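Local atomic coordinates of deoxyribodipyrimidine photo-lyase (Oryza sativa Japonica Group, PDB entry 3UMV), a protein that uses light to split cyclobutane pyrimidine dimers back into separate pyrimidines in ultraviolet-damaged DNA, with FAD as its cofactor. Residues 450-453 with 459-462. Sequence-based numbering, arbitrary orientation.
With URE (urea), chain K; EDO (1,2-ethanediol), chain F.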
loop_
_atom_site.group_PDB
_atom_site.type_symbol
_atom_site.label_atom_id
_atom_site.label_comp_id
_atom_site.label_asym_id
_atom_site.label_seq_id
_atom_site.Cartn_x
_atom_site.Cartn_y
_atom_site.Cartn_z
ATOM N N LYS A 450 29.120 -10.897 -4.355
ATOM C CA LYS A 450 30.514 -10.628 -4.692
ATOM C C LYS A 450 30.755 -9.144 -4.943
ATOM O O LYS A 450 30.045 -8.519 -5.727
ATOM C CB LYS A 450 30.914 -11.442 -5.924
ATOM C CG LYS A 450 32.408 -11.450 -6.199
ATOM C CD LYS A 450 32.738 -12.375 -7.362
ATOM C CE LYS A 450 34.236 -12.643 -7.454
ATOM N NZ LYS A 450 35.016 -11.405 -7.717
ATOM N N GLU A 451 31.750 -8.587 -4.257
ATOM C CA GLU A 451 32.064 -7.171 -4.372
ATOM C C GLU A 451 32.436 -6.810 -5.807
ATOM O O GLU A 451 33.247 -7.492 -6.440
ATOM C CB GLU A 451 33.192 -6.783 -3.416
ATOM C CG GLU A 451 33.154 -5.323 -2.998
ATOM C CD GLU A 451 34.168 -4.986 -1.927
ATOM O OE1 GLU A 451 34.387 -3.783 -1.680
ATOM O OE2 GLU A 451 34.744 -5.920 -1.329
ATOM N N ARG A 452 31.834 -5.736 -6.306
ATOM C CA ARG A 452 32.116 -5.221 -7.641
ATOM C C ARG A 452 32.087 -3.704 -7.581
ATOM O O ARG A 452 31.627 -3.128 -6.593
ATOM C CB ARG A 452 31.076 -5.734 -8.634
ATOM C CG ARG A 452 29.666 -5.299 -8.314
ATOM C CD ARG A 452 28.686 -5.842 -9.332
ATOM N NE ARG A 452 29.026 -5.384 -10.672
ATOM C CZ ARG A 452 29.259 -6.187 -11.706
ATOM N NH1 ARG A 452 29.171 -7.510 -11.566
ATOM N NH2 ARG A 452 29.572 -5.659 -12.887
ATOM N N PRO A 453 32.591 -3.034 -8.629
ATOM C CA PRO A 453 32.585 -1.569 -8.648
ATOM C C PRO A 453 31.171 -0.971 -8.550
ATOM O O PRO A 453 30.208 -1.541 -9.077
ATOM C CB PRO A 453 33.203 -1.236 -10.018
ATOM C CG PRO A 453 34.021 -2.424 -10.351
ATOM C CD PRO A 453 33.285 -3.600 -9.799
ATOM N N ARG A 459 23.503 -6.570 -4.357
ATOM C CA ARG A 459 23.162 -7.459 -5.471
ATOM C C ARG A 459 23.093 -6.737 -6.827
ATOM O O ARG A 459 22.454 -5.679 -6.958
ATOM C CB ARG A 459 21.843 -8.191 -5.182
ATOM C CG ARG A 459 21.464 -9.221 -6.259
ATOM C CD ARG A 459 19.997 -9.653 -6.156
ATOM N NE ARG A 459 19.676 -10.254 -4.861
ATOM C CZ ARG A 459 18.995 -11.385 -4.709
ATOM N NH1 ARG A 459 18.563 -12.042 -5.781
ATOM N NH2 ARG A 459 18.746 -11.862 -3.487
ATOM N N TYR A 460 23.747 -7.323 -7.833
ATOM C CA TYR A 460 23.829 -6.747 -9.171
ATOM C C TYR A 460 22.898 -7.513 -10.109
ATOM O O TYR A 460 22.699 -8.710 -9.942
ATOM C CB TYR A 460 25.270 -6.827 -9.696
ATOM C CG TYR A 460 25.498 -6.080 -10.995
ATOM C CD1 TYR A 460 25.803 -6.763 -12.163
ATOM C CD2 TYR A 460 25.418 -4.700 -11.047
ATOM C CE1 TYR A 460 26.020 -6.087 -13.351
ATOM C CE2 TYR A 460 25.625 -4.009 -12.237
ATOM C CZ TYR A 460 25.925 -4.710 -13.381
ATOM O OH TYR A 460 26.136 -4.041 -14.572
ATOM N N MET A 461 22.315 -6.810 -11.075
ATOM C CA MET A 461 21.535 -7.443 -12.131
ATOM C C MET A 461 21.923 -6.756 -13.428
ATOM O O MET A 461 22.259 -5.569 -13.428
ATOM C CB MET A 461 20.035 -7.272 -11.887
ATOM C CG MET A 461 19.459 -8.021 -10.671
ATOM S SD MET A 461 17.727 -7.546 -10.359
ATOM C CE MET A 461 16.870 -8.494 -11.623
ATOM N N ASN A 462 21.904 -7.485 -14.540
ATOM C CA ASN A 462 22.237 -6.845 -15.811
ATOM C C ASN A 462 21.397 -7.346 -16.969
ATOM O O ASN A 462 20.621 -8.300 -16.817
ATOM C CB ASN A 462 23.745 -6.899 -16.124
ATOM C CG ASN A 462 24.283 -8.321 -16.255
ATOM O OD1 ASN A 462 23.527 -9.299 -16.250
ATOM N ND2 ASN A 462 25.605 -8.434 -16.391
HETATM C C URE K . 27.127 -8.696 -7.055
HETATM O O URE K . 27.333 -7.615 -6.491
HETATM N N1 URE K . 25.905 -9.144 -7.261
HETATM N N2 URE K . 28.145 -9.412 -7.468
HETATM C C1 EDO F . 29.364 -1.373 -12.986
HETATM O O1 EDO F . 28.618 -0.324 -13.472
HETATM C C2 EDO F . 29.014 -1.967 -11.810
HETATM O O2 EDO F . 29.717 -3.059 -11.363
#
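Arg452 and Tyr460 belong to one loop between helices 431-442 and 463-469, and their CA atoms, the nearest pair across segments 450-453 and 459-462, are 8.6 Å apart. What bridges them is a stacked cation-pi contact at the protein surface. The guanidinium of Arg452 lies flat over one face of the Tyr460 ring, with its CZ 3.7 Å from the ring centroid and the two planes only 6° from parallel. NE sits over the ring, CZ near CD1 and NH2 near CE1, while NH1 reaches past the rim at CD1; CD of Arg452 packs against Tyr460 CB at 3.6 Å. A bend at chi3 (-59°) turns the guanidinium out of the line of its aliphatic chain and lays it on the ring. With CG anti to the backbone N (chi1 -172°), the Tyr460 ring is carried toward Arg452; its hydroxyl is hydrogen-bonded to Glu405, and Phe455 meets the ring edge-to-face. Without the phenol ring, as with an alanine here, the Arg452 guanidinium is likely to lose its stacking surface and Glu405 its hydroxyl partner. Tyr460 also packs on Lys402 of helix 393-405, its side chain about 7 Å from that of Trp406, a predicted member of the electron-transfer chain. The two segments line a urea site to which Lys450, Arg452, Arg459 and Tyr460 contribute. The urea lies beside the stack, its N2 donating to Lys450 O at 2.7 Å and its N1 lying 3.4 Å from Tyr460 CB. At the edge of the guanidinium is a 1,2-ethanediol, probably from the crystallisation liquor, which also hydrogen-bonds to Glu405. Its O2 accepts a bond from Arg452 NE, so short at 2.5 Å that its exact length is doubtful, and a weak one from NH2, and donates in turn to Pro453 O, 2.8 Å away.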